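Local atomic coordinates of ParA (Salmonella enterica subsp. enterica serovar Newport str. SL317, PDB entry 3EZF), a protein that probably acts as a ParA-type partition ATPase in plasmid segregation and, with ADP, as a DNA-binding transcriptional regulator. Residues E188-R191 with K192-R196; I206-S209 with I210-F214; P53-S56 with R57-D61; Q42-T45 with R46-A50; E299-E303 with E304-P308. All coordinates share one frame; numbering follows the deposited sequence.

Contact 1 (E188-R191 with K192-R196); sequences ETLR and KEVIR
K192 N donates to E188 O at 2.9 Å and 165°, the regular i to i+4 bond of helix 187-194. One residue on, the spacing widens: T189 O takes V194 N at 3.0 Å, an i to i+5 bond, while its bond from E193 N is weak, so the helix ends in a pi-type turn. A like bond from I195 N to L190 O is doubtful, since the place of that oxygen is uncertain. Beyond it R196 folds back, its NH2 reaching E193 O at 2.6 Å from above the carbonyl plane. The T189 hydroxyl is hydrogen-bonded to D186, just before the helix.

The K192 chain, bent at chi2 (82°), runs back alongside R191, its CD 3.6 Å from R191 CB. On the buried side L190 CD2 meets V194 CB at 4.0 Å, the two chains pointing the same way. K192 NZ lies 3.5 Å from R191 NE, a like charge, and 5.2 Å from E188 OE2, whose carboxylate probably offsets part of that repulsion without forming a salt bridge.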
loop_
_atom_site.group_PDB
_atom_site.type_symbol
_atom_site.label_atom_id
_atom_site.label_comp_id
_atom_site.label_asym_id
_atom_site.label_seq_id
_atom_site.Cartn_x
_atom_site.Cartn_y
_atom_site.Cartn_z
ATOM N N GLU A 188 19.891 12.206 -23.297
ATOM C CA GLU A 188 19.261 13.517 -23.366
ATOM C C GLU A 188 17.774 13.470 -23.050
ATOM O O GLU A 188 17.275 14.268 -22.262
ATOM C CB GLU A 188 19.465 14.112 -24.759
ATOM C CG GLU A 188 20.875 13.908 -25.322
ATOM C CD GLU A 188 21.234 12.427 -25.524
ATOM O OE1 GLU A 188 20.665 11.771 -26.436
ATOM O OE2 GLU A 188 22.085 11.919 -24.757
ATOM N N THR A 189 17.066 12.533 -23.672
ATOM C CA THR A 189 15.632 12.407 -23.449
ATOM C C THR A 189 15.328 12.236 -21.962
ATOM O O THR A 189 14.452 12.915 -21.427
ATOM C CB THR A 189 15.026 11.201 -24.237
ATOM O OG1 THR A 189 15.339 11.318 -25.634
ATOM C CG2 THR A 189 13.505 11.168 -24.070
ATOM N N LEU A 190 16.043 11.338 -21.292
ATOM C CA LEU A 190 15.804 11.118 -19.867
ATOM C C LEU A 190 16.039 12.409 -19.094
ATOM O O LEU A 190 15.289 12.765 -18.188
ATOM C CB LEU A 190 16.733 10.031 -19.347
ATOM C CG LEU A 190 16.406 8.651 -19.903
ATOM C CD1 LEU A 190 17.663 7.815 -19.968
ATOM C CD2 LEU A 190 15.333 8.003 -19.043
ATOM N N ARG A 191 17.085 13.114 -19.500
ATOM C CA ARG A 191 17.507 14.374 -18.902
ATOM C C ARG A 191 16.498 15.526 -18.970
ATOM O O ARG A 191 16.012 15.998 -17.945
ATOM C CB ARG A 191 18.818 14.801 -19.571
ATOM C CG ARG A 191 19.553 15.945 -18.915
ATOM C CD ARG A 191 20.852 16.227 -19.657
ATOM N NE ARG A 191 21.507 14.989 -20.080
ATOM C CZ ARG A 191 22.821 14.782 -20.061
ATOM N NH1 ARG A 191 23.644 15.730 -19.629
ATOM N NH2 ARG A 191 23.319 13.629 -20.484
ATOM N N LYS A 192 16.184 15.977 -20.181
ATOM C CA LYS A 192 15.276 17.110 -20.359
ATOM C C LYS A 192 13.801 16.770 -20.508
ATOM O O LYS A 192 12.980 17.666 -20.669
ATOM C CB LYS A 192 15.709 17.945 -21.573
ATOM C CG LYS A 192 17.194 18.288 -21.627
ATOM C CD LYS A 192 18.030 17.149 -22.202
ATOM C CE LYS A 192 19.479 17.597 -22.426
ATOM N NZ LYS A 192 20.380 16.529 -22.975
ATOM N N GLU A 193 13.453 15.489 -20.452
ATOM C CA GLU A 193 12.057 15.109 -20.617
ATOM C C GLU A 193 11.513 14.121 -19.596
ATOM O O GLU A 193 10.447 14.347 -19.027
ATOM C CB GLU A 193 11.811 14.572 -22.038
ATOM C CG GLU A 193 11.900 15.634 -23.133
ATOM C CD GLU A 193 11.466 15.130 -24.498
ATOM O OE1 GLU A 193 10.328 14.650 -24.611
ATOM O OE2 GLU A 193 12.251 15.220 -25.461
ATOM N N VAL A 194 12.230 13.028 -19.352
ATOM C CA VAL A 194 11.748 12.023 -18.396
ATOM C C VAL A 194 11.979 12.337 -16.908
ATOM O O VAL A 194 11.044 12.262 -16.112
ATOM C CB VAL A 194 12.341 10.646 -18.727
ATOM C CG1 VAL A 194 11.796 9.597 -17.760
ATOM C CG2 VAL A 194 12.008 10.287 -20.167
ATOM N N ILE A 195 13.209 12.685 -16.534
ATOM C CA ILE A 195 13.537 13.028 -15.145
ATOM C C ILE A 195 12.713 14.272 -14.756
ATOM O O ILE A 195 12.634 15.226 -15.521
ATOM C CB ILE A 195 15.058 13.397 -14.990
ATOM C CG1 ILE A 195 15.975 12.333 -15.623
ATOM C CG2 ILE A 195 15.396 13.579 -13.529
ATOM C CD1 ILE A 195 16.053 11.028 -14.895
ATOM N N ARG A 196 12.091 14.273 -13.584
ATOM C CA ARG A 196 11.310 15.444 -13.152
ATOM C C ARG A 196 11.923 16.080 -11.903
ATOM O O ARG A 196 12.366 15.376 -10.997
ATOM C CB ARG A 196 9.854 15.057 -12.836
ATOM C CG ARG A 196 8.964 14.778 -14.038
ATOM C CD ARG A 196 8.778 16.013 -14.898
ATOM N NE ARG A 196 9.467 15.897 -16.181
ATOM C CZ ARG A 196 9.776 16.939 -16.945
ATOM N NH1 ARG A 196 9.459 18.165 -16.541
ATOM N NH2 ARG A 196 10.394 16.757 -18.107
#

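Contact 2 (I206-S209 with I210-F214); sequences IPAS and IDDGF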
loop_
_atom_site.group_PDB
_atom_site.type_symbol
_atom_site.label_atom_id
_atom_site.label_comp_id
_atom_site.label_asym_id
_atom_site.label_seq_id
_atom_site.Cartn_x
_atom_site.Cartn_y
_atom_site.Cartn_z
ATOM N N ILE A 206 12.094 10.090 -11.135
ATOM C CA ILE A 206 11.539 9.494 -12.358
ATOM C C ILE A 206 10.244 8.888 -11.851
ATOM O O ILE A 206 10.256 7.868 -11.172
ATOM C CB ILE A 206 12.396 8.360 -12.952
ATOM C CG1 ILE A 206 13.611 8.928 -13.686
ATOM C CG2 ILE A 206 11.580 7.579 -13.957
ATOM C CD1 ILE A 206 14.441 7.863 -14.436
ATOM N N PRO A 207 9.104 9.509 -12.187
ATOM C CA PRO A 207 7.759 9.089 -11.779
ATOM C C PRO A 207 7.273 7.673 -12.128
ATOM O O PRO A 207 7.821 6.991 -13.003
ATOM C CB PRO A 207 6.872 10.190 -12.375
ATOM C CG PRO A 207 7.601 10.542 -13.656
ATOM C CD PRO A 207 9.040 10.591 -13.193
ATOM N N ALA A 208 6.237 7.256 -11.402
ATOM C CA ALA A 208 5.596 5.960 -11.576
ATOM C C ALA A 208 4.107 6.199 -11.863
ATOM O O ALA A 208 3.624 7.335 -11.815
ATOM C CB ALA A 208 5.755 5.117 -10.308
ATOM N N SER A 209 3.382 5.126 -12.155
ATOM C CA SER A 209 1.960 5.229 -12.433
ATOM C C SER A 209 1.245 3.987 -11.952
ATOM O O SER A 209 1.882 2.988 -11.620
ATOM C CB SER A 209 1.717 5.382 -13.925
ATOM O OG SER A 209 0.330 5.313 -14.194
ATOM N N ILE A 210 -0.082 4.046 -11.910
ATOM C CA ILE A 210 -0.859 2.889 -11.492
ATOM C C ILE A 210 -0.935 1.981 -12.713
ATOM O O ILE A 210 -1.323 0.812 -12.619
ATOM C CB ILE A 210 -2.289 3.279 -11.037
ATOM C CG1 ILE A 210 -3.066 2.034 -10.608
ATOM C CG2 ILE A 210 -3.017 3.977 -12.165
ATOM C CD1 ILE A 210 -2.434 1.295 -9.433
ATOM N N ASP A 211 -0.561 2.543 -13.860
ATOM C CA ASP A 211 -0.560 1.804 -15.114
ATOM C C ASP A 211 0.566 0.769 -15.140
ATOM O O ASP A 211 0.383 -0.368 -15.625
ATOM C CB ASP A 211 -0.372 2.748 -16.298
ATOM C CG ASP A 211 -1.664 3.040 -17.011
ATOM O OD1 ASP A 211 -2.563 2.169 -16.965
ATOM O OD2 ASP A 211 -1.775 4.129 -17.626
ATOM N N ASP A 212 1.729 1.177 -14.619
ATOM C CA ASP A 212 2.929 0.334 -14.580
ATOM C C ASP A 212 2.672 -1.056 -14.015
ATOM O O ASP A 212 3.358 -2.005 -14.378
ATOM C CB ASP A 212 4.043 1.027 -13.783
ATOM C CG ASP A 212 4.497 2.337 -14.424
ATOM O OD1 ASP A 212 4.431 2.435 -15.670
ATOM O OD2 ASP A 212 4.929 3.259 -13.690
ATOM N N GLY A 213 1.688 -1.168 -13.126
ATOM C CA GLY A 213 1.353 -2.460 -12.552
ATOM C C GLY A 213 0.956 -3.396 -13.681
ATOM O O GLY A 213 1.371 -4.553 -13.739
ATOM N N PHE A 214 0.141 -2.885 -14.592
ATOM C CA PHE A 214 -0.277 -3.663 -15.749
ATOM C C PHE A 214 0.935 -3.984 -16.611
ATOM O O PHE A 214 1.099 -5.108 -17.081
ATOM C CB PHE A 214 -1.332 -2.882 -16.534
ATOM C CG PHE A 214 -2.639 -2.791 -15.807
ATOM C CD1 PHE A 214 -2.801 -1.903 -14.747
ATOM C CD2 PHE A 214 -3.655 -3.699 -16.073
ATOM C CE1 PHE A 214 -3.951 -1.939 -13.954
ATOM C CE2 PHE A 214 -4.799 -3.735 -15.284
ATOM C CZ PHE A 214 -4.948 -2.859 -14.225
#
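S209 is extended and D212 already helical, so the chain turns sharply between them as it passes from edge strand 203-206 of the P-loop NTPase sheet into helix 212-216. The two residues form a capping box, a worked case of how side chains satisfy the peptide N-H groups at a helix start.

In one direction S209 OG accepts from D211 N at 2.9 Å, in a nearly straight bond of 170°. The serine torsion makes this possible: with OG opposite its own nitrogen (chi1 173°), the hydroxyl lies beside the carbonyl carbon, within reach of D211 N. In the other direction the D212 carboxylate reaches back, and its OD2 takes S209 N at 2.9 Å. That bond is more bent, and the donor sits well above the carboxylate plane. D212 OD1 is held by T176, so each oxygen of this buried acid has a partner and its rotation is fixed from two sides.

D211 serves the interface instead, forming a salt bridge with R293 of the second subunit; I210 and F214 pack on the same neighbour, which places the turn at the dimer interface. The F214 ring turns its edge to the carbonyl oxygens of I210 and D211. Close by the box, A208 CA lies 3.5 Å from D212 OD2.

Contact 3 (P53-S56 with R57-D61); sequences PKLS and RRIVD. Unlike the reference sequence in segment 57-61: D61 (reference Glu). With SO4 (sulfate ion), chain H; SO4 (sulfate ion), chain D.
S56 caps the N-terminus of helix 57-69, its side chain taking up I59 N; with helix 46-50 before it, this helix is consistent with a helix-turn-helix unit of the winged type. The capping atom is OG, which receives I59 N at 3.2 Å and 162°, with R58 N as a weak second donor. The backbone O of S56 receives V60 N at 3.0 Å, the first helical bond. A chi1 of 67°, which places OG between backbone nitrogen and carbonyl carbon, turns the hydroxyl over the helix end.

Apolar contact comes from L55, whose CD2 meets I59 CG2 at 3.8 Å, the two chains crossing at about a right angle; L55 also packs on V49 of the preceding helix.

Hydrogen bonds reach two sulfates, probably from the crystallisation liquor. K54 NZ donates to O1 of one of them at 2.7 Å. R58 grips the other with both terminal nitrogens, NH1 to O4 and NH2 to O1, the sulfur lying in the guanidinium plane. R58 NH2 is also bonded to Q62. The sulfates might mark where DNA phosphates could bind. I59 CD1 lies over one face of the R58 guanidinium, offset toward its rim, 3.4 Å above the plane.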
loop_
_atom_site.group_PDB
_atom_site.type_symbol
_atom_site.label_atom_id
_atom_site.label_comp_id
_atom_site.label_asym_id
_atom_site.label_seq_id
_atom_site.Cartn_x
_atom_site.Cartn_y
_atom_site.Cartn_z
ATOM N N PRO A 53 30.626 22.913 8.704
ATOM C CA PRO A 53 31.916 22.232 8.592
ATOM C C PRO A 53 32.942 22.956 7.735
ATOM O O PRO A 53 32.605 23.571 6.737
ATOM C CB PRO A 53 31.539 20.876 7.993
ATOM C CG PRO A 53 30.212 20.632 8.568
ATOM C CD PRO A 53 29.530 21.973 8.418
ATOM N N LYS A 54 34.200 22.856 8.135
ATOM C CA LYS A 54 35.308 23.464 7.419
ATOM C C LYS A 54 35.150 24.960 7.161
ATOM O O LYS A 54 35.784 25.501 6.252
ATOM C CB LYS A 54 35.511 22.728 6.094
ATOM C CG LYS A 54 35.446 21.219 6.231
ATOM C CD LYS A 54 36.451 20.693 7.261
ATOM C CE LYS A 54 37.810 20.389 6.654
ATOM N NZ LYS A 54 37.776 19.155 5.802
ATOM N N LEU A 55 34.323 25.629 7.959
ATOM C CA LEU A 55 34.100 27.064 7.777
ATOM C C LEU A 55 34.070 27.807 9.112
ATOM O O LEU A 55 33.896 27.205 10.174
ATOM C CB LEU A 55 32.778 27.317 7.031
ATOM C CG LEU A 55 32.539 26.646 5.667
ATOM C CD1 LEU A 55 31.183 27.059 5.165
ATOM C CD2 LEU A 55 33.608 27.009 4.660
ATOM N N SER A 56 34.221 29.124 9.041
ATOM C CA SER A 56 34.231 29.972 10.212
ATOM C C SER A 56 33.838 31.369 9.770
ATOM O O SER A 56 33.861 31.670 8.582
ATOM C CB SER A 56 35.633 30.005 10.788
ATOM O OG SER A 56 36.506 30.666 9.894
ATOM N N ARG A 57 33.495 32.231 10.724
ATOM C CA ARG A 57 33.107 33.597 10.393
ATOM C C ARG A 57 34.191 34.335 9.601
ATOM O O ARG A 57 33.901 35.300 8.900
ATOM C CB ARG A 57 32.747 34.377 11.663
ATOM C CG ARG A 57 31.514 33.837 12.407
ATOM C CD ARG A 57 30.921 34.885 13.353
ATOM N NE ARG A 57 29.748 34.402 14.087
ATOM C CZ ARG A 57 29.059 35.135 14.962
ATOM N NH1 ARG A 57 29.419 36.384 15.211
ATOM N NH2 ARG A 57 28.006 34.628 15.598
ATOM N N ARG A 58 35.437 33.875 9.703
ATOM C CA ARG A 58 36.540 34.507 8.983
ATOM C C ARG A 58 36.545 33.991 7.552
ATOM O O ARG A 58 36.734 34.769 6.616
ATOM C CB ARG A 58 37.877 34.195 9.668
ATOM C CG ARG A 58 39.084 34.962 9.125
ATOM C CD ARG A 58 39.721 34.279 7.925
ATOM N NE ARG A 58 40.313 32.986 8.278
ATOM C CZ ARG A 58 40.838 32.130 7.401
ATOM N NH1 ARG A 58 41.355 30.979 7.818
ATOM N NH2 ARG A 58 40.836 32.419 6.104
ATOM N N ILE A 59 36.324 32.682 7.390
ATOM C CA ILE A 59 36.300 32.055 6.063
ATOM C C ILE A 59 35.180 32.665 5.217
ATOM O O ILE A 59 35.411 33.149 4.107
ATOM C CB ILE A 59 36.008 30.539 6.139
ATOM C CG1 ILE A 59 36.942 29.850 7.140
ATOM C CG2 ILE A 59 36.096 29.930 4.737
ATOM C CD1 ILE A 59 38.337 29.663 6.671
ATOM N N VAL A 60 33.965 32.617 5.756
ATOM C CA VAL A 60 32.784 33.143 5.091
ATOM C C VAL A 60 32.934 34.592 4.668
ATOM O O VAL A 60 32.815 34.920 3.493
ATOM C CB VAL A 60 31.553 33.015 6.012
ATOM C CG1 VAL A 60 30.404 33.843 5.475
ATOM C CG2 VAL A 60 31.149 31.543 6.132
ATOM N N ASP A 61 33.182 35.459 5.639
ATOM C CA ASP A 61 33.343 36.884 5.381
ATOM C C ASP A 61 34.403 37.146 4.307
ATOM O O ASP A 61 34.322 38.120 3.561
ATOM C CB ASP A 61 33.727 37.587 6.681
ATOM C CG ASP A 61 33.875 39.090 6.517
ATOM O OD1 ASP A 61 34.712 39.530 5.699
ATOM O OD2 ASP A 61 33.156 39.837 7.213
HETATM S S SO4 H . 43.035 29.622 4.924
HETATM O O1 SO4 H . 43.125 30.978 4.344
HETATM O O2 SO4 H . 44.052 28.750 4.302
HETATM O O3 SO4 H . 41.689 29.074 4.669
HETATM O O4 SO4 H . 43.272 29.679 6.379
HETATM S S SO4 D . 36.921 16.255 7.884
HETATM O O1 SO4 D . 37.899 16.624 6.839
HETATM O O2 SO4 D . 36.130 15.102 7.417
HETATM O O3 SO4 D . 36.025 17.396 8.150
HETATM O O4 SO4 D . 37.626 15.899 9.134
#

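Contact 4 (Q42-T45 with R46-A50); sequences QTFT and RNAVA. With SO4 (sulfate ion), chain F.
The F44 ring meets A48 at its edge: the methyl carbon A48 CB lies near the ring plane, 4.2 Å from F44 CD2. The rest of the ring leads away from helix 46-50, toward I89 and V92 of helix 89-98. The second flat group, the N47 amide, directs its nitrogen at a sulfate, probably from the crystallisation liquor, with ND2 2.6 Å from sulfate O2 and an angle of 146° at the hydrogen.

Between the two stands T45, at the N-cap position. Its side chain makes no capping bond; T45 OG1, set beside the backbone nitrogen (chi1 -73°), makes a weak bond to sulfate O3 at 3.3 Å. The anion is therefore held by N47 from the first turn, with weak help from T45 at the cap. T45 O starts the helical bonding, accepting V49 N at 2.9 Å and, weakly, A48 N.

Apolar packing starts at F44 CB, which touches both V49 CG2 at 3.8 Å and A48 CB at 3.9 Å, so the helix rests on F44 CB, with A48 CB also at the ring edge. The short, weakly bonded strand 43-44 pairs antiparallel with 87-88 through F44 and L87, V49 packs on V92 of helix 89-98 and on V60 of helix 57-69, and the whole belongs to the helix-turn-helix domain.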
loop_
_atom_site.group_PDB
_atom_site.type_symbol
_atom_site.label_atom_id
_atom_site.label_comp_id
_atom_site.label_asym_id
_atom_site.label_seq_id
_atom_site.Cartn_x
_atom_site.Cartn_y
_atom_site.Cartn_z
ATOM N N GLN A 42 15.160 27.960 1.719
ATOM C CA GLN A 42 15.916 27.973 2.948
ATOM C C GLN A 42 17.136 28.833 2.708
ATOM O O GLN A 42 17.861 28.649 1.721
ATOM C CB GLN A 42 16.376 26.575 3.332
ATOM C CG GLN A 42 17.511 26.618 4.323
ATOM C CD GLN A 42 17.957 25.251 4.769
ATOM O OE1 GLN A 42 18.242 24.379 3.948
ATOM N NE2 GLN A 42 18.033 25.055 6.083
ATOM N N THR A 43 17.346 29.782 3.606
ATOM C CA THR A 43 18.496 30.651 3.507
ATOM C C THR A 43 19.210 30.558 4.844
ATOM O O THR A 43 18.604 30.189 5.845
ATOM C CB THR A 43 18.081 32.120 3.242
ATOM O OG1 THR A 43 17.492 32.689 4.420
ATOM C CG2 THR A 43 17.084 32.186 2.131
ATOM N N PHE A 44 20.499 30.869 4.861
ATOM C CA PHE A 44 21.254 30.839 6.101
ATOM C C PHE A 44 21.788 32.238 6.396
ATOM O O PHE A 44 21.892 33.083 5.508
ATOM C CB PHE A 44 22.420 29.849 6.004
ATOM C CG PHE A 44 21.997 28.428 5.785
ATOM C CD1 PHE A 44 21.585 27.992 4.530
ATOM C CD2 PHE A 44 22.028 27.513 6.830
ATOM C CE1 PHE A 44 21.210 26.651 4.322
ATOM C CE2 PHE A 44 21.658 26.181 6.630
ATOM C CZ PHE A 44 21.251 25.752 5.376
ATOM N N THR A 45 22.099 32.491 7.657
ATOM C CA THR A 45 22.661 33.771 8.053
ATOM C C THR A 45 24.145 33.498 8.000
ATOM O O THR A 45 24.557 32.339 8.094
ATOM C CB THR A 45 22.314 34.108 9.499
ATOM O OG1 THR A 45 20.939 34.480 9.598
ATOM C CG2 THR A 45 23.177 35.243 9.990
ATOM N N ARG A 46 24.958 34.536 7.848
ATOM C CA ARG A 46 26.399 34.319 7.813
ATOM C C ARG A 46 26.847 33.457 8.966
ATOM O O ARG A 46 27.518 32.454 8.774
ATOM C CB ARG A 46 27.122 35.633 7.885
ATOM C CG ARG A 46 26.901 36.372 6.657
ATOM C CD ARG A 46 26.740 37.719 7.010
ATOM N NE ARG A 46 27.928 38.511 6.700
ATOM C CZ ARG A 46 28.020 39.795 6.993
ATOM N NH1 ARG A 46 26.963 40.322 7.601
ATOM N NH2 ARG A 46 29.114 40.537 6.707
ATOM N N ASN A 47 26.460 33.857 10.170
ATOM C CA ASN A 47 26.834 33.137 11.369
ATOM C C ASN A 47 26.445 31.691 11.257
ATOM O O ASN A 47 27.106 30.821 11.810
ATOM C CB ASN A 47 26.163 33.767 12.584
ATOM C CG ASN A 47 26.470 35.256 12.707
ATOM O OD1 ASN A 47 27.615 35.683 12.562
ATOM N ND2 ASN A 47 25.444 36.048 12.978
ATOM N N ALA A 48 25.362 31.431 10.543
ATOM C CA ALA A 48 24.915 30.064 10.358
ATOM C C ALA A 48 25.908 29.340 9.453
ATOM O O ALA A 48 26.373 28.252 9.797
ATOM C CB ALA A 48 23.533 30.053 9.747
ATOM N N VAL A 49 26.243 29.940 8.308
ATOM C CA VAL A 49 27.190 29.312 7.381
ATOM C C VAL A 49 28.542 29.090 8.062
ATOM O O VAL A 49 29.249 28.124 7.763
ATOM C CB VAL A 49 27.413 30.176 6.108
ATOM C CG1 VAL A 49 28.219 29.396 5.077
ATOM C CG2 VAL A 49 26.079 30.609 5.531
ATOM N N ALA A 50 28.885 29.987 8.983
ATOM C CA ALA A 50 30.145 29.899 9.705
ATOM C C ALA A 50 30.132 28.660 10.587
ATOM O O ALA A 50 31.150 27.979 10.725
ATOM C CB ALA A 50 30.359 31.149 10.542
HETATM S S SO4 F . 22.245 35.812 13.410
HETATM O O1 SO4 F . 22.833 36.585 12.304
HETATM O O2 SO4 F . 23.319 35.178 14.193
HETATM O O3 SO4 F . 21.342 34.774 12.881
HETATM O O4 SO4 F . 21.487 36.734 14.271
#

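Contact 5 (E299-E303 with E304-P308); sequences EQLEE and EGVEP
L301 and V306 cross obliquely, the leucine coming from the last full turn of helix 294-303 and the valine from the chain that leaves it. L301 CD2 reaches V306 CG2 at 3.8 Å, and L301 CB lies against P308 CD at 4.1 Å. With CG set beside its own nitrogen (chi1 -72°) and CD2 bending toward the valine, the leucine spans both residues of the outgoing chain, while L264 and L267 of helix 261-267 and Y233 also pack against it.

This apolar bridge is the companion of a Schellman motif, a common way for a helix to stop. G305 takes a positive phi of 82°, and two bonds run back into the last turn: G305 N to E302 O at 3.1 Å, and V306 N to L301 O at 2.9 Å, the latter weak because it is strongly bent. The G305 donor stands well above the E302 carbonyl plane. One step earlier E304 N still makes a helical bond to Q300 O at 3.0 Å, nearly in line with the carbonyl.

E304 has its CG opposite the backbone nitrogen (chi1 -155°), and its chain bends at chi2 and packs on Y233; its CB passes 3.6 Å from Q300 O. The E302 carboxylate comes near Y7 of the second subunit. P308, past the turn, packs on that same tyrosine as the chain heads for strand 312-317.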
loop_
_atom_site.group_PDB
_atom_site.type_symbol
_atom_site.label_atom_id
_atom_site.label_comp_id
_atom_site.label_asym_id
_atom_site.label_seq_id
_atom_site.Cartn_x
_atom_site.Cartn_y
_atom_site.Cartn_z
ATOM N N GLU A 299 18.709 -15.509 -6.879
ATOM C CA GLU A 299 19.042 -16.699 -7.644
ATOM C C GLU A 299 18.452 -16.631 -9.050
ATOM O O GLU A 299 19.138 -16.938 -10.027
ATOM C CB GLU A 299 18.577 -17.965 -6.918
ATOM C CG GLU A 299 19.631 -18.561 -5.999
ATOM C CD GLU A 299 19.238 -19.933 -5.467
ATOM O OE1 GLU A 299 20.070 -20.570 -4.774
ATOM O OE2 GLU A 299 18.097 -20.375 -5.743
ATOM N N GLN A 300 17.189 -16.219 -9.159
ATOM C CA GLN A 300 16.557 -16.110 -10.473
ATOM C C GLN A 300 17.441 -15.257 -11.376
ATOM O O GLN A 300 17.614 -15.563 -12.554
ATOM C CB GLN A 300 15.183 -15.461 -10.372
ATOM C CG GLN A 300 14.207 -16.201 -9.505
ATOM C CD GLN A 300 12.801 -15.670 -9.674
ATOM O OE1 GLN A 300 11.894 -16.011 -8.911
ATOM N NE2 GLN A 300 12.608 -14.834 -10.688
ATOM N N LEU A 301 18.000 -14.190 -10.815
ATOM C CA LEU A 301 18.869 -13.311 -11.568
ATOM C C LEU A 301 20.078 -14.082 -12.060
ATOM O O LEU A 301 20.747 -13.654 -12.994
ATOM C CB LEU A 301 19.328 -12.145 -10.699
ATOM C CG LEU A 301 18.293 -11.081 -10.372
ATOM C CD1 LEU A 301 18.888 -10.086 -9.396
ATOM C CD2 LEU A 301 17.866 -10.384 -11.652
ATOM N N GLU A 302 20.370 -15.214 -11.426
ATOM C CA GLU A 302 21.506 -16.022 -11.850
ATOM C C GLU A 302 21.119 -16.895 -13.046
ATOM O O GLU A 302 21.890 -17.035 -14.002
ATOM C CB GLU A 302 21.995 -16.911 -10.710
ATOM C CG GLU A 302 22.573 -16.180 -9.506
ATOM C CD GLU A 302 23.123 -17.155 -8.478
ATOM O OE1 GLU A 302 23.552 -16.721 -7.390
ATOM O OE2 GLU A 302 23.128 -18.374 -8.764
ATOM N N GLU A 303 19.921 -17.474 -12.996
ATOM C CA GLU A 303 19.447 -18.331 -14.087
ATOM C C GLU A 303 19.177 -17.558 -15.368
ATOM O O GLU A 303 19.278 -18.114 -16.463
ATOM C CB GLU A 303 18.165 -19.067 -13.685
ATOM C CG GLU A 303 18.317 -19.964 -12.475
ATOM C CD GLU A 303 17.000 -20.558 -12.052
ATOM O OE1 GLU A 303 16.491 -21.445 -12.776
ATOM O OE2 GLU A 303 16.471 -20.123 -11.003
ATOM N N GLU A 304 18.822 -16.283 -15.230
ATOM C CA GLU A 304 18.529 -15.458 -16.386
ATOM C C GLU A 304 19.835 -14.912 -16.962
ATOM O O GLU A 304 19.828 -14.120 -17.914
ATOM C CB GLU A 304 17.603 -14.310 -15.982
ATOM C CG GLU A 304 16.758 -13.751 -17.122
ATOM C CD GLU A 304 15.530 -14.605 -17.421
ATOM O OE1 GLU A 304 14.779 -14.252 -18.367
ATOM O OE2 GLU A 304 15.317 -15.616 -16.702
ATOM N N GLY A 305 20.955 -15.333 -16.375
ATOM C CA GLY A 305 22.252 -14.886 -16.849
ATOM C C GLY A 305 22.727 -13.531 -16.351
ATOM O O GLY A 305 23.782 -13.050 -16.765
ATOM N N VAL A 306 21.952 -12.888 -15.485
ATOM C CA VAL A 306 22.383 -11.604 -14.955
ATOM C C VAL A 306 23.206 -11.868 -13.702
ATOM O O VAL A 306 23.086 -12.918 -13.075
ATOM C CB VAL A 306 21.187 -10.660 -14.644
ATOM C CG1 VAL A 306 19.889 -11.403 -14.836
ATOM C CG2 VAL A 306 21.291 -10.099 -13.238
ATOM N N GLU A 307 24.042 -10.902 -13.353
ATOM C CA GLU A 307 24.927 -10.998 -12.208
ATOM C C GLU A 307 24.729 -9.823 -11.259
ATOM O O GLU A 307 25.390 -8.798 -11.383
ATOM C CB GLU A 307 26.371 -11.022 -12.707
ATOM C CG GLU A 307 26.668 -9.954 -13.774
ATOM C CD GLU A 307 25.835 -10.132 -15.047
ATOM O OE1 GLU A 307 25.912 -11.225 -15.651
ATOM O OE2 GLU A 307 25.107 -9.187 -15.443
ATOM N N PRO A 308 23.834 -9.965 -10.278
ATOM C CA PRO A 308 23.612 -8.859 -9.346
ATOM C C PRO A 308 24.884 -8.128 -8.914
ATOM O O PRO A 308 25.951 -8.731 -8.784
ATOM C CB PRO A 308 22.876 -9.524 -8.177
ATOM C CG PRO A 308 23.281 -10.955 -8.270
ATOM C CD PRO A 308 23.255 -11.212 -9.755
#

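Overall arrangement
The five local contacts fall into two groups. Contacts 3 and 4 lie in the helix-turn-helix domain with centres about 10 Å apart, and they touch where S56 C meets A50 CB at 3.6 Å; sulfates sit beside both, held from helix 46-50, helix 57-69 and the loop between them. Contacts 1, 2 and 5 belong to the P-loop NTPase domain. Contacts 1 and 2, with centres about 17 Å apart, flank strand 203-206, and I195 CD1 packs on I206 CG1 at 3.4 Å. Contact 5, centred about 25 Å from contact 2, precedes 312-317, the outermost strand on the other side of the sheet within this chain; contacts 2 and 5 touch the second subunit. Contacts 3 and 5 are about 51 Å apart between centres.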